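Local atomic coordinates of KmHsv2 (Kluyveromyces marxianus, PDB entry 3VU4), a protein that probably binds phosphoinositides at membranes, as a seven-bladed beta-propeller of the PROPPIN family related to the autophagy protein Atg18. Residues H68-V76 and I85-V94; L108-Y117 and F124-I133. All coordinates share one frame; numbering follows the deposited sequence.

Interaction 1: residues H68-V76 and I85-V94; sequences HRTNYVAFV and IWDDVKKQDV. With SO4 (sulfate ion), chain I.
Val73 and Phe75 pack against Trp86 where the two middle strands of a four-stranded antiparallel propeller blade form a beta hairpin. Val73 and Trp86 are a hydrogen-bonded pair: Val73 N lies 3.0 Å from Trp86 O, in that carbonyl's plane, and Trp86 N gives a nearly straight bond of 2.7 Å to Val73 O. On this face the packing is close. The two side chains run side by side, with Val73 CG2 3.6 Å from Trp86 CD1. Phe75, two residues on, has CG between its backbone N and carbonyl carbon (chi1 55°), which swings the ring back over the neighbouring strand until CE2 is 3.5 Å from Trp86 CB. Its ring and the five-membered ring of Trp86 are inclined by 49°, and the CE2-CZ side meets CB and the nearby indole carbons. A flat indole also suits the place because the backbone at Lys91 and Gln92 covers one of its faces. On the other face of the sheet, Ala74 presents just a methyl to Ile85 CD1.

The solvent side lies at the open end of the hairpin, beside the turn leading from strand 82-87 to strand 92-98. Exposed Asn71 and Val89 meet obliquely, CG to CG1 3.5 Å; farther out, His68 NE2 bonds to a sulfate O3 at 2.8 Å, an ion probably from the crystallisation liquor. Buried Asp88 still gives its N to Asn71 O. Partly exposed Tyr72 places CE1 3.6 Å from Asp87 OD2. Thus backbone pairing and apolar surface join the middle, whereas Asp87 OD1 satisfies one turn amide, Lys90 N, in an Asx motif.

Interaction 2: residues L108-Y117 and F124-I133; sequences LSREFIVVSY and FKFGNPWKRI. With SO4 (sulfate ion), chain D; SO4 (sulfate ion), chain I.
Phe126 turns back across the hairpin where its strand has ended: it is the centre of an inverse gamma turn, yet its N still bonds to Glu111 O at 2.9 Å. The hairpin pairs the two middle strands of a propeller blade, and Ile113 and Phe124 are a hydrogen-bonded pair in it, with Phe124 N 3.0 Å from Ile113 O and Ile113 N bonding back to Phe124 O. Phe126 CG stands opposite its backbone N (chi1 -161°), which lays the ring across Ile113; CD2 comes 3.4 Å from Ile113 CG1, while Leu108 CD2 meets the ring edge. Branched Ile113 suits this spot because its far methyl, CD1, also reaches the edge of Trp130, 3.9 Å from CZ3. That CZ3 lies above one face of the Phe126 ring, near its rim. Replacing Phe126 by an alanine would probably leave Leu108 CD2 and Ile113 CG1 without their aromatic partner and open a gap beside Trp130.

Toward solvent a sulfate, probably from the crystallisation liquor, takes a nearly straight bond (178°) from Arg132 N to O3 and a weak one from Arg132 NH1 to O2; Arg132 NH2 salt-bridges Asp136. Lys131 NZ lies 2.9 Å from sulfate O4.

How the interactions relate
Interaction 1 comes first along the chain and interaction 2 follows it, their centres 14 Å apart. Each is the central hairpin of its own four-stranded blade: strands 72-76 and 82-87 in one, 112-117 and 120-125 in the next. Strand 92-98, outermost in the first blade, touches Ile113, Phe124 and Trp130 of the second. The blades also meet directly, Ile85 CD1 lying 3.5 Å from Ile113 CD1 and Ala74 packing on Leu108, so apolar faces close the seam. At its edge His68 NE2 and the backbone N of Arg110 share a sulfate, which shows that an anion can be held between neighbouring blades without proving a lipid site.

Interaction 1: residues H68-V76 and I85-V94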
loop_
_atom_site.group_PDB
_atom_site.type_symbol
_atom_site.label_atom_id
_atom_site.label_comp_id
_atom_site.label_asym_id
_atom_site.label_seq_id
_atom_site.Cartn_x
_atom_site.Cartn_y
_atom_site.Cartn_z
ATOM N N HIS A 68 4.948 9.439 9.448
ATOM C CA HIS A 68 6.373 9.491 9.146
ATOM C C HIS A 68 7.183 8.833 10.255
ATOM O O HIS A 68 7.043 7.632 10.505
ATOM C CB HIS A 68 6.803 10.943 8.955
ATOM C CG HIS A 68 6.068 11.631 7.849
ATOM N ND1 HIS A 68 6.049 11.142 6.562
ATOM C CD2 HIS A 68 5.297 12.743 7.842
ATOM C CE1 HIS A 68 5.296 11.922 5.809
ATOM N NE2 HIS A 68 4.827 12.900 6.559
ATOM N N ARG A 69 8.031 9.613 10.914
ATOM C CA ARG A 69 8.838 9.089 12.002
ATOM C C ARG A 69 8.652 9.957 13.233
ATOM O O ARG A 69 9.473 9.937 14.150
ATOM C CB ARG A 69 10.312 9.045 11.600
ATOM C CG ARG A 69 10.695 7.815 10.783
ATOM C CD ARG A 69 12.139 7.894 10.302
ATOM N NE ARG A 69 12.626 6.626 9.760
ATOM C CZ ARG A 69 12.784 5.514 10.477
ATOM N NH1 ARG A 69 12.493 5.502 11.773
ATOM N NH2 ARG A 69 13.244 4.410 9.898
ATOM N N THR A 70 7.555 10.708 13.247
ATOM C CA THR A 70 7.236 11.601 14.353
ATOM C C THR A 70 6.803 10.844 15.606
ATOM O O THR A 70 6.884 9.616 15.670
ATOM C CB THR A 70 6.113 12.561 13.969
ATOM O OG1 THR A 70 4.861 11.862 13.986
ATOM C CG2 THR A 70 6.357 13.117 12.578
ATOM N N ASN A 71 6.335 11.585 16.603
ATOM C CA ASN A 71 5.893 10.986 17.853
ATOM C C ASN A 71 4.381 10.818 17.822
ATOM O O ASN A 71 3.763 10.513 18.836
ATOM C CB ASN A 71 6.283 11.881 19.028
ATOM C CG ASN A 71 7.682 12.451 18.884
ATOM O OD1 ASN A 71 8.633 11.729 18.562
ATOM N ND2 ASN A 71 7.821 13.757 19.128
ATOM N N TYR A 72 3.785 11.016 16.652
ATOM C CA TYR A 72 2.342 10.895 16.531
ATOM C C TYR A 72 1.866 9.620 15.855
ATOM O O TYR A 72 2.456 9.145 14.886
ATOM C CB TYR A 72 1.773 12.100 15.785
ATOM C CG TYR A 72 1.973 13.404 16.513
ATOM C CD1 TYR A 72 1.373 13.635 17.755
ATOM C CD2 TYR A 72 2.770 14.414 15.967
ATOM C CE1 TYR A 72 1.561 14.842 18.434
ATOM C CE2 TYR A 72 2.965 15.622 16.637
ATOM C CZ TYR A 72 2.359 15.830 17.867
ATOM O OH TYR A 72 2.551 17.025 18.523
ATOM N N VAL A 73 0.784 9.075 16.389
ATOM C CA VAL A 73 0.176 7.876 15.858
ATOM C C VAL A 73 -1.320 8.103 15.993
ATOM O O VAL A 73 -1.754 8.945 16.772
ATOM C CB VAL A 73 0.579 6.624 16.670
ATOM C CG1 VAL A 73 2.079 6.426 16.619
ATOM C CG2 VAL A 73 0.129 6.768 18.104
ATOM N N ALA A 74 -2.106 7.366 15.223
ATOM C CA ALA A 74 -3.548 7.485 15.275
ATOM C C ALA A 74 -4.093 6.082 15.470
ATOM O O ALA A 74 -3.535 5.123 14.938
ATOM C CB ALA A 74 -4.064 8.074 13.975
ATOM N N PHE A 75 -5.167 5.950 16.239
ATOM C CA PHE A 75 -5.763 4.638 16.448
ATOM C C PHE A 75 -7.236 4.681 16.824
ATOM O O PHE A 75 -7.765 5.720 17.223
ATOM C CB PHE A 75 -4.971 3.843 17.496
ATOM C CG PHE A 75 -4.811 4.543 18.817
ATOM C CD1 PHE A 75 -5.913 4.807 19.623
ATOM C CD2 PHE A 75 -3.544 4.907 19.273
ATOM C CE1 PHE A 75 -5.755 5.417 20.866
ATOM C CE2 PHE A 75 -3.375 5.519 20.518
ATOM C CZ PHE A 75 -4.480 5.772 21.314
ATOM N N VAL A 76 -7.895 3.543 16.648
ATOM C CA VAL A 76 -9.302 3.387 16.974
ATOM C C VAL A 76 -9.312 2.277 18.009
ATOM O O VAL A 76 -8.547 1.319 17.898
ATOM C CB VAL A 76 -10.126 2.939 15.747
ATOM C CG1 VAL A 76 -11.567 2.664 16.149
ATOM C CG2 VAL A 76 -10.081 4.005 14.678
ATOM N N ILE A 85 -5.647 10.828 18.027
ATOM C CA ILE A 85 -4.334 11.261 17.577
ATOM C C ILE A 85 -3.571 11.200 18.895
ATOM O O ILE A 85 -3.910 11.909 19.835
ATOM C CB ILE A 85 -4.349 12.697 17.049
ATOM C CG1 ILE A 85 -5.421 12.836 15.965
ATOM C CG2 ILE A 85 -2.979 13.050 16.478
ATOM C CD1 ILE A 85 -5.212 11.934 14.770
ATOM N N TRP A 86 -2.562 10.337 18.967
ATOM C CA TRP A 86 -1.796 10.137 20.197
ATOM C C TRP A 86 -0.321 10.501 20.090
ATOM O O TRP A 86 0.285 10.375 19.028
ATOM C CB TRP A 86 -1.968 8.675 20.628
ATOM C CG TRP A 86 -1.078 8.163 21.721
ATOM C CD1 TRP A 86 0.229 7.773 21.607
ATOM C CD2 TRP A 86 -1.468 7.867 23.067
ATOM N NE1 TRP A 86 0.673 7.243 22.799
ATOM C CE2 TRP A 86 -0.347 7.292 23.710
ATOM C CE3 TRP A 86 -2.654 8.035 23.793
ATOM C CZ2 TRP A 86 -0.386 6.873 25.046
ATOM C CZ3 TRP A 86 -2.690 7.620 25.122
ATOM C CH2 TRP A 86 -1.560 7.049 25.734
ATOM N N ASP A 87 0.245 10.957 21.205
ATOM C CA ASP A 87 1.649 11.351 21.262
ATOM C C ASP A 87 2.483 10.203 21.830
ATOM O O ASP A 87 2.222 9.713 22.927
ATOM C CB ASP A 87 1.807 12.599 22.138
ATOM C CG ASP A 87 3.161 13.276 21.961
ATOM O OD1 ASP A 87 4.200 12.605 22.145
ATOM O OD2 ASP A 87 3.183 14.485 21.637
ATOM N N ASP A 88 3.488 9.787 21.067
ATOM C CA ASP A 88 4.378 8.696 21.448
ATOM C C ASP A 88 5.185 8.942 22.707
ATOM O O ASP A 88 5.079 8.196 23.678
ATOM C CB ASP A 88 5.361 8.401 20.322
ATOM C CG ASP A 88 4.942 7.226 19.490
ATOM O OD1 ASP A 88 4.477 6.230 20.082
ATOM O OD2 ASP A 88 5.088 7.290 18.252
ATOM N N VAL A 89 6.013 9.981 22.663
ATOM C CA VAL A 89 6.880 10.345 23.775
ATOM C C VAL A 89 6.137 10.897 24.994
ATOM O O VAL A 89 6.566 10.685 26.125
ATOM C CB VAL A 89 7.969 11.349 23.299
ATOM C CG1 VAL A 89 7.351 12.411 22.406
ATOM C CG2 VAL A 89 8.651 11.989 24.492
ATOM N N LYS A 90 5.023 11.588 24.770
ATOM C CA LYS A 90 4.247 12.143 25.878
ATOM C C LYS A 90 3.110 11.228 26.322
ATOM O O LYS A 90 2.357 11.579 27.227
ATOM C CB LYS A 90 3.656 13.505 25.501
ATOM C CG LYS A 90 4.669 14.630 25.338
ATOM C CD LYS A 90 3.952 15.967 25.183
ATOM C CE LYS A 90 4.921 17.143 25.185
ATOM N NZ LYS A 90 4.193 18.449 25.173
ATOM N N LYS A 91 2.989 10.064 25.687
ATOM C CA LYS A 91 1.935 9.098 26.005
ATOM C C LYS A 91 0.629 9.825 26.315
ATOM O O LYS A 91 -0.024 9.549 27.324
ATOM C CB LYS A 91 2.320 8.248 27.218
ATOM C CG LYS A 91 3.708 7.626 27.191
ATOM C CD LYS A 91 3.780 6.497 28.224
ATOM C CE LYS A 91 5.179 6.299 28.798
ATOM N NZ LYS A 91 6.210 5.999 27.771
ATOM N N GLN A 92 0.231 10.730 25.434
ATOM C CA GLN A 92 -0.965 11.516 25.683
ATOM C C GLN A 92 -1.813 11.726 24.442
ATOM O O GLN A 92 -1.290 11.908 23.348
ATOM C CB GLN A 92 -0.519 12.867 26.224
ATOM C CG GLN A 92 -1.478 13.580 27.138
ATOM C CD GLN A 92 -0.784 14.735 27.833
ATOM O OE1 GLN A 92 -0.352 15.692 27.186
ATOM N NE2 GLN A 92 -0.650 14.641 29.153
ATOM N N ASP A 93 -3.128 11.695 24.617
ATOM C CA ASP A 93 -4.048 11.924 23.512
ATOM C C ASP A 93 -3.913 13.414 23.200
ATOM O O ASP A 93 -4.090 14.247 24.085
ATOM C CB ASP A 93 -5.481 11.611 23.957
ATOM C CG ASP A 93 -6.133 10.509 23.137
ATOM O OD1 ASP A 93 -5.444 9.519 22.814
ATOM O OD2 ASP A 93 -7.341 10.623 22.834
ATOM N N VAL A 94 -3.570 13.759 21.963
ATOM C CA VAL A 94 -3.431 15.163 21.596
ATOM C C VAL A 94 -4.668 15.608 20.837
ATOM O O VAL A 94 -4.768 16.760 20.422
ATOM C CB VAL A 94 -2.206 15.411 20.694
ATOM C CG1 VAL A 94 -2.470 14.862 19.303
ATOM C CG2 VAL A 94 -1.909 16.900 20.615
HETATM S S SO4 I . 3.378 15.549 4.269
HETATM O O1 SO4 I . 3.894 16.723 4.996
HETATM O O2 SO4 I . 4.441 15.000 3.408
HETATM O O3 SO4 I . 2.957 14.516 5.227
HETATM O O4 SO4 I . 2.226 15.954 3.443
#

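Interaction 2: residues L108-Y117 and F124-I133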
loop_
_atom_site.group_PDB
_atom_site.type_symbol
_atom_site.label_atom_id
_atom_site.label_comp_id
_atom_site.label_asym_id
_atom_site.label_seq_id
_atom_site.Cartn_x
_atom_site.Cartn_y
_atom_site.Cartn_z
ATOM N N LEU A 108 -2.747 9.708 7.128
ATOM C CA LEU A 108 -2.143 10.842 7.820
ATOM C C LEU A 108 -1.023 11.521 7.028
ATOM O O LEU A 108 -0.242 10.865 6.340
ATOM C CB LEU A 108 -1.566 10.382 9.162
ATOM C CG LEU A 108 -2.487 9.675 10.156
ATOM C CD1 LEU A 108 -1.647 8.981 11.217
ATOM C CD2 LEU A 108 -3.433 10.677 10.784
ATOM N N SER A 109 -0.957 12.846 7.138
ATOM C CA SER A 109 0.086 13.644 6.498
ATOM C C SER A 109 0.327 14.798 7.465
ATOM O O SER A 109 -0.509 15.048 8.334
ATOM C CB SER A 109 -0.362 14.163 5.128
ATOM O OG SER A 109 -1.292 15.221 5.237
ATOM N N ARG A 110 1.453 15.493 7.343
ATOM C CA ARG A 110 1.737 16.597 8.260
ATOM C C ARG A 110 0.651 17.670 8.177
ATOM O O ARG A 110 0.558 18.538 9.040
ATOM C CB ARG A 110 3.107 17.222 7.953
ATOM C CG ARG A 110 4.306 16.281 8.127
ATOM C CD ARG A 110 5.608 16.935 7.643
ATOM N NE ARG A 110 6.744 16.010 7.622
ATOM C CZ ARG A 110 7.366 15.550 8.705
ATOM N NH1 ARG A 110 6.967 15.926 9.914
ATOM N NH2 ARG A 110 8.388 14.710 8.578
ATOM N N GLU A 111 -0.186 17.586 7.148
ATOM C CA GLU A 111 -1.245 18.565 6.940
ATOM C C GLU A 111 -2.658 18.065 7.212
ATOM O O GLU A 111 -3.455 18.748 7.857
ATOM C CB GLU A 111 -1.214 19.051 5.497
ATOM C CG GLU A 111 0.163 19.189 4.903
ATOM C CD GLU A 111 0.497 20.628 4.610
ATOM O OE1 GLU A 111 0.804 21.365 5.573
ATOM O OE2 GLU A 111 0.436 21.020 3.419
ATOM N N PHE A 112 -2.964 16.874 6.703
ATOM C CA PHE A 112 -4.303 16.313 6.828
ATOM C C PHE A 112 -4.441 14.978 7.545
ATOM O O PHE A 112 -3.463 14.271 7.798
ATOM C CB PHE A 112 -4.895 16.142 5.435
ATOM C CG PHE A 112 -4.546 17.243 4.497
ATOM C CD1 PHE A 112 -5.288 18.414 4.474
ATOM C CD2 PHE A 112 -3.465 17.113 3.633
ATOM C CE1 PHE A 112 -4.963 19.444 3.600
ATOM C CE2 PHE A 112 -3.130 18.136 2.754
ATOM C CZ PHE A 112 -3.882 19.306 2.737
ATOM N N ILE A 113 -5.695 14.658 7.859
ATOM C CA ILE A 113 -6.076 13.402 8.480
ATOM C C ILE A 113 -7.273 12.951 7.650
ATOM O O ILE A 113 -8.372 13.474 7.815
ATOM C CB ILE A 113 -6.539 13.570 9.938
ATOM C CG1 ILE A 113 -5.407 14.134 10.794
ATOM C CG2 ILE A 113 -6.966 12.220 10.495
ATOM C CD1 ILE A 113 -5.761 14.270 12.269
ATOM N N VAL A 114 -7.058 12.009 6.738
ATOM C CA VAL A 114 -8.145 11.522 5.895
ATOM C C VAL A 114 -8.831 10.364 6.618
ATOM O O VAL A 114 -8.160 9.442 7.086
ATOM C CB VAL A 114 -7.606 11.055 4.511
ATOM C CG1 VAL A 114 -8.751 10.641 3.614
ATOM C CG2 VAL A 114 -6.800 12.178 3.860
ATOM N N VAL A 115 -10.160 10.425 6.714
ATOM C CA VAL A 115 -10.951 9.398 7.409
ATOM C C VAL A 115 -12.230 9.011 6.649
ATOM O O VAL A 115 -13.046 9.878 6.327
ATOM C CB VAL A 115 -11.391 9.894 8.821
ATOM C CG1 VAL A 115 -12.152 8.797 9.551
ATOM C CG2 VAL A 115 -10.183 10.343 9.627
ATOM N N SER A 116 -12.419 7.725 6.370
ATOM C CA SER A 116 -13.626 7.304 5.672
ATOM C C SER A 116 -14.453 6.409 6.573
ATOM O O SER A 116 -13.925 5.686 7.416
ATOM C CB SER A 116 -13.300 6.566 4.365
ATOM O OG SER A 116 -12.826 5.252 4.600
ATOM N N TYR A 117 -15.762 6.471 6.387
ATOM C CA TYR A 117 -16.694 5.691 7.173
ATOM C C TYR A 117 -17.953 5.645 6.351
ATOM O O TYR A 117 -18.310 6.635 5.719
ATOM C CB TYR A 117 -16.971 6.382 8.510
ATOM C CG TYR A 117 -17.219 7.869 8.382
ATOM C CD1 TYR A 117 -16.159 8.759 8.181
ATOM C CD2 TYR A 117 -18.512 8.385 8.445
ATOM C CE1 TYR A 117 -16.380 10.131 8.045
ATOM C CE2 TYR A 117 -18.748 9.758 8.309
ATOM C CZ TYR A 117 -17.677 10.623 8.108
ATOM O OH TYR A 117 -17.908 11.971 7.955
ATOM N N PHE A 124 -9.790 16.130 7.934
ATOM C CA PHE A 124 -9.657 17.059 9.043
ATOM C C PHE A 124 -8.247 17.639 8.969
ATOM O O PHE A 124 -7.415 17.162 8.196
ATOM C CB PHE A 124 -9.859 16.341 10.381
ATOM C CG PHE A 124 -11.226 15.747 10.552
ATOM C CD1 PHE A 124 -11.604 14.616 9.836
ATOM C CD2 PHE A 124 -12.147 16.331 11.413
ATOM C CE1 PHE A 124 -12.884 14.075 9.978
ATOM C CE2 PHE A 124 -13.431 15.795 11.561
ATOM C CZ PHE A 124 -13.797 14.669 10.841
ATOM N N LYS A 125 -7.980 18.673 9.761
ATOM C CA LYS A 125 -6.659 19.283 9.765
ATOM C C LYS A 125 -5.799 18.607 10.806
ATOM O O LYS A 125 -6.272 18.300 11.898
ATOM C CB LYS A 125 -6.741 20.771 10.097
ATOM C CG LYS A 125 -5.364 21.402 10.279
ATOM C CD LYS A 125 -5.421 22.846 10.754
ATOM C CE LYS A 125 -4.004 23.392 10.904
ATOM N NZ LYS A 125 -3.962 24.809 11.346
ATOM N N PHE A 126 -4.538 18.361 10.479
ATOM C CA PHE A 126 -3.663 17.746 11.458
ATOM C C PHE A 126 -3.055 18.888 12.261
ATOM O O PHE A 126 -1.957 19.366 11.976
ATOM C CB PHE A 126 -2.571 16.908 10.790
ATOM C CG PHE A 126 -1.934 15.906 11.719
ATOM C CD1 PHE A 126 -1.235 16.327 12.849
ATOM C CD2 PHE A 126 -2.055 14.540 11.481
ATOM C CE1 PHE A 126 -0.667 15.406 13.720
ATOM C CE2 PHE A 126 -1.491 13.614 12.347
ATOM C CZ PHE A 126 -0.797 14.047 13.469
ATOM N N GLY A 127 -3.809 19.326 13.263
ATOM C CA GLY A 127 -3.399 20.419 14.120
ATOM C C GLY A 127 -4.646 21.172 14.556
ATOM O O GLY A 127 -5.737 20.929 14.027
ATOM N N ASN A 128 -4.494 22.084 15.512
ATOM C CA ASN A 128 -5.623 22.860 16.013
ATOM C C ASN A 128 -6.274 23.654 14.879
ATOM O O ASN A 128 -5.578 24.221 14.031
ATOM C CB ASN A 128 -5.149 23.807 17.112
ATOM C CG ASN A 128 -6.209 24.051 18.163
ATOM O OD1 ASN A 128 -7.220 24.711 17.909
ATOM N ND2 ASN A 128 -5.989 23.505 19.354
ATOM N N PRO A 129 -7.618 23.725 14.861
ATOM C CA PRO A 129 -8.565 23.119 15.807
ATOM C C PRO A 129 -9.028 21.682 15.503
ATOM O O PRO A 129 -10.044 21.239 16.044
ATOM C CB PRO A 129 -9.729 24.098 15.769
ATOM C CG PRO A 129 -9.791 24.419 14.317
ATOM C CD PRO A 129 -8.327 24.642 13.951
ATOM N N TRP A 130 -8.303 20.964 14.645
ATOM C CA TRP A 130 -8.665 19.587 14.294
ATOM C C TRP A 130 -10.065 19.490 13.687
ATOM O O TRP A 130 -10.868 18.650 14.095
ATOM C CB TRP A 130 -8.610 18.683 15.532
ATOM C CG TRP A 130 -7.332 18.766 16.302
ATOM C CD1 TRP A 130 -7.072 19.562 17.381
ATOM C CD2 TRP A 130 -6.129 18.024 16.051
ATOM N NE1 TRP A 130 -5.782 19.361 17.820
ATOM C CE2 TRP A 130 -5.182 18.425 17.022
ATOM C CE3 TRP A 130 -5.760 17.062 15.100
ATOM C CZ2 TRP A 130 -3.887 17.893 17.069
ATOM C CZ3 TRP A 130 -4.470 16.536 15.146
ATOM C CH2 TRP A 130 -3.550 16.954 16.126
ATOM N N LYS A 131 -10.350 20.335 12.704
ATOM C CA LYS A 131 -11.665 20.345 12.072
ATOM C C LYS A 131 -11.571 20.120 10.565
ATOM O O LYS A 131 -10.486 20.178 9.986
ATOM C CB LYS A 131 -12.349 21.684 12.349
ATOM C CG LYS A 131 -12.246 22.141 13.805
ATOM C CD LYS A 131 -13.503 21.820 14.602
ATOM C CE LYS A 131 -14.661 22.724 14.181
ATOM N NZ LYS A 131 -15.871 22.543 15.031
ATOM N N ARG A 132 -12.714 19.869 9.937
ATOM C CA ARG A 132 -12.777 19.633 8.498
ATOM C C ARG A 132 -12.177 20.772 7.680
ATOM O O ARG A 132 -12.621 21.913 7.782
ATOM C CB ARG A 132 -14.227 19.463 8.055
ATOM C CG ARG A 132 -14.967 18.234 8.555
ATOM C CD ARG A 132 -16.399 18.319 8.026
ATOM N NE ARG A 132 -17.118 17.050 7.980
ATOM C CZ ARG A 132 -17.597 16.409 9.039
ATOM N NH1 ARG A 132 -17.435 16.910 10.254
ATOM N NH2 ARG A 132 -18.257 15.270 8.878
ATOM N N ILE A 133 -11.186 20.466 6.851
ATOM C CA ILE A 133 -10.568 21.479 6.008
ATOM C C ILE A 133 -11.326 21.578 4.689
ATOM O O ILE A 133 -11.067 22.465 3.880
ATOM C CB ILE A 133 -9.117 21.127 5.664
ATOM C CG1 ILE A 133 -8.337 20.815 6.936
ATOM C CG2 ILE A 133 -8.456 22.293 4.929
ATOM C CD1 ILE A 133 -6.908 20.363 6.658
HETATM S S SO4 D . -16.536 20.361 11.708
HETATM O O1 SO4 D . -16.584 21.641 10.977
HETATM O O2 SO4 D . -17.588 19.471 11.186
HETATM O O3 SO4 D . -15.212 19.735 11.528
HETATM O O4 SO4 D . -16.772 20.594 13.144
HETATM S S SO4 I . 3.378 15.549 4.269
HETATM O O1 SO4 I . 3.894 16.723 4.996
HETATM O O2 SO4 I . 4.441 15.000 3.408
HETATM O O3 SO4 I . 2.957 14.516 5.227
HETATM O O4 SO4 I . 2.226 15.954 3.443
#